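Long-range contacts in adenosine deaminase 1 (Arthrobacter aurescens, PDB 3RYS), which probably catalyses the zinc-dependent hydrolytic deamination of adenine to hypoxanthine, a step of purine salvage: residues A16-H21 against H97-M102; P243-P248 against C276-D281. All coordinates share one frame; numbering follows the deposited sequence.

Interaction 1: residues A16-H21 against H97-M102; sequences AELHLH and HAEIMM. With ZN (zinc ion), chain C; ADE (adenine), chain D.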
loop_
_atom_site.group_PDB
_atom_site.type_symbol
_atom_site.label_atom_id
_atom_site.label_comp_id
_atom_site.label_asym_id
_atom_site.label_seq_id
_atom_site.Cartn_x
_atom_site.Cartn_y
_atom_site.Cartn_z
ATOM N N ALA A 16 4.787 10.881 -0.970
ATOM C CA ALA A 16 4.684 9.729 -1.852
ATOM C C ALA A 16 3.999 8.593 -1.095
ATOM O O ALA A 16 4.370 8.289 0.034
ATOM C CB ALA A 16 6.052 9.303 -2.331
ATOM N N GLU A 17 2.987 7.980 -1.698
ATOM C CA GLU A 17 2.382 6.796 -1.095
ATOM C C GLU A 17 3.037 5.523 -1.644
ATOM O O GLU A 17 2.956 5.232 -2.838
ATOM C CB GLU A 17 0.861 6.777 -1.292
ATOM C CG GLU A 17 0.144 5.765 -0.403
ATOM C CD GLU A 17 -1.349 6.044 -0.254
ATOM O OE1 GLU A 17 -1.937 6.679 -1.152
ATOM O OE2 GLU A 17 -1.932 5.627 0.770
ATOM N N LEU A 18 3.699 4.784 -0.758
ATOM C CA LEU A 18 4.470 3.612 -1.148
ATOM C C LEU A 18 3.760 2.308 -0.796
ATOM O O LEU A 18 4.119 1.237 -1.289
ATOM C CB LEU A 18 5.843 3.640 -0.474
ATOM C CG LEU A 18 6.698 4.888 -0.684
ATOM C CD1 LEU A 18 8.035 4.737 0.029
ATOM C CD2 LEU A 18 6.898 5.158 -2.166
ATOM N N HIS A 19 2.758 2.406 0.070
ATOM C CA HIS A 19 2.018 1.240 0.536
ATOM C C HIS A 19 0.530 1.444 0.265
ATOM O O HIS A 19 -0.166 2.115 1.034
ATOM C CB HIS A 19 2.264 1.027 2.033
ATOM C CG HIS A 19 1.667 -0.232 2.578
ATOM N ND1 HIS A 19 2.218 -0.917 3.642
ATOM C CD2 HIS A 19 0.570 -0.933 2.209
ATOM C CE1 HIS A 19 1.482 -1.980 3.909
ATOM N NE2 HIS A 19 0.478 -2.015 3.050
ATOM N N LEU A 20 0.047 0.874 -0.833
ATOM C CA LEU A 20 -1.344 1.049 -1.227
ATOM C C LEU A 20 -1.818 -0.013 -2.205
ATOM O O LEU A 20 -1.224 -0.204 -3.266
ATOM C CB LEU A 20 -1.561 2.426 -1.842
ATOM C CG LEU A 20 -2.975 2.569 -2.403
ATOM C CD1 LEU A 20 -3.626 3.823 -1.861
ATOM C CD2 LEU A 20 -2.999 2.529 -3.934
ATOM N N HIS A 21 -2.904 -0.688 -1.843
ATOM C CA HIS A 21 -3.497 -1.712 -2.688
ATOM C C HIS A 21 -4.626 -1.121 -3.521
ATOM O O HIS A 21 -5.579 -0.563 -2.981
ATOM C CB HIS A 21 -4.025 -2.849 -1.826
ATOM C CG HIS A 21 -3.010 -3.400 -0.880
ATOM N ND1 HIS A 21 -2.291 -4.545 -1.145
ATOM C CD2 HIS A 21 -2.587 -2.962 0.328
ATOM C CE1 HIS A 21 -1.472 -4.791 -0.138
ATOM N NE2 HIS A 21 -1.631 -3.844 0.766
ATOM N N HIS A 97 3.521 11.153 -5.737
ATOM C CA HIS A 97 4.059 9.936 -6.319
ATOM C C HIS A 97 3.403 8.749 -5.626
ATOM O O HIS A 97 3.290 8.716 -4.394
ATOM C CB HIS A 97 5.574 9.893 -6.129
ATOM C CG HIS A 97 6.226 8.680 -6.714
ATOM N ND1 HIS A 97 6.513 7.555 -5.970
ATOM C CD2 HIS A 97 6.667 8.422 -7.968
ATOM C CE1 HIS A 97 7.093 6.655 -6.743
ATOM N NE2 HIS A 97 7.198 7.156 -7.960
ATOM N N ALA A 98 2.965 7.777 -6.417
ATOM C CA ALA A 98 2.245 6.635 -5.881
ATOM C C ALA A 98 2.821 5.332 -6.410
ATOM O O ALA A 98 2.888 5.123 -7.622
ATOM C CB ALA A 98 0.768 6.742 -6.220
ATOM N N GLU A 99 3.253 4.464 -5.501
ATOM C CA GLU A 99 3.718 3.141 -5.894
ATOM C C GLU A 99 2.671 2.107 -5.497
ATOM O O GLU A 99 2.487 1.800 -4.319
ATOM C CB GLU A 99 5.105 2.846 -5.320
ATOM C CG GLU A 99 6.187 3.689 -5.992
ATOM C CD GLU A 99 7.577 3.479 -5.423
ATOM O OE1 GLU A 99 7.850 2.387 -4.883
ATOM O OE2 GLU A 99 8.398 4.413 -5.533
ATOM N N ILE A 100 1.981 1.586 -6.504
ATOM C CA ILE A 100 0.702 0.920 -6.309
ATOM C C ILE A 100 0.776 -0.597 -6.408
ATOM O O ILE A 100 1.300 -1.150 -7.375
ATOM C CB ILE A 100 -0.315 1.446 -7.333
ATOM C CG1 ILE A 100 -0.472 2.960 -7.172
ATOM C CG2 ILE A 100 -1.652 0.740 -7.181
ATOM C CD1 ILE A 100 -0.995 3.661 -8.407
ATOM N N MET A 101 0.236 -1.267 -5.399
ATOM C CA MET A 101 0.169 -2.723 -5.408
ATOM C C MET A 101 -1.105 -3.249 -6.058
ATOM O O MET A 101 -2.137 -2.575 -6.120
ATOM C CB MET A 101 0.312 -3.292 -3.995
ATOM C CG MET A 101 1.725 -3.719 -3.647
ATOM S SD MET A 101 1.864 -4.305 -1.948
ATOM C CE MET A 101 1.925 -2.754 -1.061
ATOM N N MET A 102 -1.013 -4.479 -6.534
ATOM C CA MET A 102 -2.105 -5.126 -7.219
ATOM C C MET A 102 -1.933 -6.618 -6.982
ATOM O O MET A 102 -0.806 -7.116 -6.975
ATOM C CB MET A 102 -2.025 -4.789 -8.701
ATOM C CG MET A 102 -2.756 -5.731 -9.625
ATOM S SD MET A 102 -2.308 -5.339 -11.326
ATOM C CE MET A 102 -3.302 -6.541 -12.198
HETATM ZN ZN ZN C . -1.111 -3.689 3.043
HETATM N N9 ADE D . -3.944 -7.276 1.402
HETATM C C8 ADE D . -4.389 -5.995 1.205
HETATM N N7 ADE D . -4.055 -5.153 2.160
HETATM C C5 ADE D . -3.341 -5.944 3.050
HETATM C C6 ADE D . -2.710 -5.655 4.279
HETATM N N6 ADE D . -2.711 -4.437 4.832
HETATM N N1 ADE D . -2.082 -6.670 4.916
HETATM C C2 ADE D . -2.090 -7.888 4.355
HETATM N N3 ADE D . -2.645 -8.283 3.207
HETATM C C4 ADE D . -3.262 -7.254 2.599
HETATM O O HOH W 1 1.885 -0.127 -2.524
#
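E17 joins H97 and E99 through backbone bonds in parallel register: its N donates to H97 O at 2.8 Å, and its O accepts an almost straight bond (170°) from E99 N. Past E17 the chain of 16-21 swells away from its neighbour, and the pairing resumes one residue out of step, where M101 N donates to L20 O at 2.8 Å. A water fills the gap, accepting from L20 N at 2.7 Å and lying close to L18 O and E99 O. These are the first two strands of the metallo-dependent hydrolase (beta/alpha)8 barrel, and the loosened end of the first carries the H-x-H metal motif. H19 NE2 and H21 NE2 each bind the zinc ion at 2.3 Å. M101 reaches both rings from the second strand: its chain bends at chi3 (-79°), bringing CE over one face of H21 while adenine N7 lies over the opposite face, and CE also approaches H19 CD2 obliquely at 4.0 Å. Among the apolar contacts, L20 CD2 runs alongside I100 CG2, 3.9 Å away. L18 CD2 lies against the carboxylate carbon of E99, whose OE1 makes a salt bridge with R220.

Interaction 2: residues P243-P248 against C276-D281; sequences PLTVCP and CVNSDD. With ZN (zinc ion), chain C; ADE (adenine), chain D.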
loop_
_atom_site.group_PDB
_atom_site.type_symbol
_atom_site.label_atom_id
_atom_site.label_comp_id
_atom_site.label_asym_id
_atom_site.label_seq_id
_atom_site.Cartn_x
_atom_site.Cartn_y
_atom_site.Cartn_z
ATOM N N PRO A 243 13.333 1.376 4.889
ATOM C CA PRO A 243 12.040 2.066 4.873
ATOM C C PRO A 243 10.942 1.185 5.448
ATOM O O PRO A 243 10.850 0.011 5.081
ATOM C CB PRO A 243 11.786 2.311 3.381
ATOM C CG PRO A 243 13.136 2.251 2.742
ATOM C CD PRO A 243 13.915 1.248 3.543
ATOM N N LEU A 244 10.141 1.748 6.352
ATOM C CA LEU A 244 8.982 1.063 6.914
ATOM C C LEU A 244 7.689 1.775 6.506
ATOM O O LEU A 244 7.437 2.914 6.912
ATOM C CB LEU A 244 9.083 0.976 8.442
ATOM C CG LEU A 244 9.549 -0.358 9.044
ATOM C CD1 LEU A 244 10.861 -0.836 8.434
ATOM C CD2 LEU A 244 9.664 -0.269 10.559
ATOM N N THR A 245 6.870 1.109 5.699
ATOM C CA THR A 245 5.639 1.728 5.230
ATOM C C THR A 245 4.475 1.537 6.217
ATOM O O THR A 245 3.630 0.653 6.054
ATOM C CB THR A 245 5.281 1.271 3.795
ATOM O OG1 THR A 245 5.017 -0.136 3.773
ATOM C CG2 THR A 245 6.435 1.571 2.847
ATOM N N VAL A 246 4.445 2.386 7.243
ATOM C CA VAL A 246 3.413 2.322 8.275
ATOM C C VAL A 246 2.042 2.773 7.775
ATOM O O VAL A 246 1.931 3.718 6.995
ATOM C CB VAL A 246 3.791 3.171 9.504
ATOM C CG1 VAL A 246 2.759 2.984 10.615
ATOM C CG2 VAL A 246 5.191 2.812 9.992
ATOM N N CYS A 247 0.999 2.091 8.239
ATOM C CA CYS A 247 -0.375 2.424 7.872
ATOM C C CYS A 247 -1.225 2.553 9.130
ATOM O O CYS A 247 -1.822 1.576 9.584
ATOM C CB CYS A 247 -0.958 1.352 6.947
ATOM S SG CYS A 247 0.136 0.868 5.586
ATOM N N PRO A 248 -1.278 3.770 9.698
ATOM C CA PRO A 248 -1.909 4.051 10.998
ATOM C C PRO A 248 -3.365 3.594 11.110
ATOM O O PRO A 248 -3.680 2.789 11.986
ATOM C CB PRO A 248 -1.810 5.574 11.109
ATOM C CG PRO A 248 -0.605 5.924 10.262
ATOM C CD PRO A 248 -0.652 4.970 9.114
ATOM N N CYS A 276 7.258 5.949 7.121
ATOM C CA CYS A 276 6.399 6.873 6.395
ATOM C C CYS A 276 4.936 6.470 6.559
ATOM O O CYS A 276 4.636 5.361 7.004
ATOM C CB CYS A 276 6.785 6.939 4.915
ATOM S SG CYS A 276 6.565 5.398 3.992
ATOM N N VAL A 277 4.038 7.380 6.198
ATOM C CA VAL A 277 2.606 7.208 6.415
ATOM C C VAL A 277 1.889 6.802 5.129
ATOM O O VAL A 277 2.081 7.419 4.081
ATOM C CB VAL A 277 1.982 8.507 6.964
ATOM C CG1 VAL A 277 0.483 8.361 7.132
ATOM C CG2 VAL A 277 2.636 8.883 8.284
ATOM N N ASN A 278 1.063 5.763 5.222
ATOM C CA ASN A 278 0.350 5.221 4.070
ATOM C C ASN A 278 -1.092 4.863 4.432
ATOM O O ASN A 278 -1.399 4.613 5.598
ATOM C CB ASN A 278 1.074 3.985 3.533
ATOM C CG ASN A 278 2.542 4.248 3.236
ATOM O OD1 ASN A 278 3.381 4.280 4.140
ATOM N ND2 ASN A 278 2.858 4.425 1.959
ATOM N N SER A 279 -1.979 4.835 3.440
ATOM C CA SER A 279 -3.389 4.554 3.720
ATOM C C SER A 279 -3.745 3.083 3.486
ATOM O O SER A 279 -4.792 2.613 3.943
ATOM C CB SER A 279 -4.317 5.491 2.933
ATOM O OG SER A 279 -4.227 5.277 1.538
ATOM N N ASP A 280 -2.869 2.373 2.774
ATOM C CA ASP A 280 -2.965 0.920 2.618
ATOM C C ASP A 280 -4.181 0.472 1.799
ATOM O O ASP A 280 -4.056 0.164 0.614
ATOM C CB ASP A 280 -2.949 0.233 3.992
ATOM C CG ASP A 280 -2.759 -1.269 3.893
ATOM O OD1 ASP A 280 -3.065 -1.976 4.875
ATOM O OD2 ASP A 280 -2.304 -1.743 2.833
ATOM N N ASP A 281 -5.344 0.425 2.442
ATOM C CA ASP A 281 -6.602 0.094 1.776
ATOM C C ASP A 281 -7.639 1.181 2.108
ATOM O O ASP A 281 -8.493 0.997 2.978
ATOM C CB ASP A 281 -7.094 -1.288 2.224
ATOM C CG ASP A 281 -6.058 -2.392 1.994
ATOM O OD1 ASP A 281 -6.002 -2.912 0.862
ATOM O OD2 ASP A 281 -5.316 -2.761 2.937
HETATM ZN ZN ZN C . -1.111 -3.689 3.043
HETATM N N9 ADE D . -3.944 -7.276 1.402
HETATM C C8 ADE D . -4.389 -5.995 1.205
HETATM N N7 ADE D . -4.055 -5.153 2.160
HETATM C C5 ADE D . -3.341 -5.944 3.050
HETATM C C6 ADE D . -2.710 -5.655 4.279
HETATM N N6 ADE D . -2.711 -4.437 4.832
HETATM N N1 ADE D . -2.082 -6.670 4.916
HETATM C C2 ADE D . -2.090 -7.888 4.355
HETATM N N3 ADE D . -2.645 -8.283 3.207
HETATM C C4 ADE D . -3.262 -7.254 2.599
#
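C276 opens the pairing with L244: its N donates to L244 O at 3.0 Å, and its O takes a weak, bent bond from V246 N. The thiol of C276 shares a face of the sheet with T245, whose CG2 lies 4.0 Å from SG, whereas the T245 hydroxyl is held by D222. On the other face, V277 stretches CG1 anti to its backbone N (chi1 177°), which brings it against CD and CG of P248, the two side chains meeting at about a right angle. Next, N278 N donates a weak bond to V246 O, and N278 O receives a CA-H...O contact from C247. Residues 244-246 and 275-277 are the seventh and eighth strands of the (beta/alpha)8 barrel, and beyond the last pairing both chains enter the catalytic end, where C247 is the N-cap residue of helix 248-253. D280 turns CB toward this corner, 3.5 Å from C247 SG. With CG anti to the backbone N (chi1 -168°), its carboxylate reaches past the cysteine, so that OD2 binds the zinc ion at 2.3 Å and OD1 faces adenine N6, with S250 as a hydrogen-bond partner for OD1. D281 takes no part in the strand contact but binds adenine, its OD2 lying 2.8 Å from N7. An alanine here would take away that carboxylate and would probably leave N7 without its carboxylate neighbour and the base less firmly placed in the pocket.

How the interactions relate
Interaction 1 and interaction 2, their centres about 9 Å apart, pair the first with the second and the seventh with the eighth barrel strands, so 16-21 and 276-281 meet where the barrel closes. Across that seam H21 N and D280 O make a probable hydrogen bond of 2.8 Å, and E17 OE2 approaches S279 OG, again a probable hydrogen bond. A second-shell link comes from T245, whose OG1 hydrogen-bonds to ND1 of H19 on the side of that ring away from the metal. Interaction 1 thus supplies two histidines and interaction 2 one aspartate to the zinc ion, H199 completing the protein ligands, while H21, D280 and D281 also line the adenine pocket.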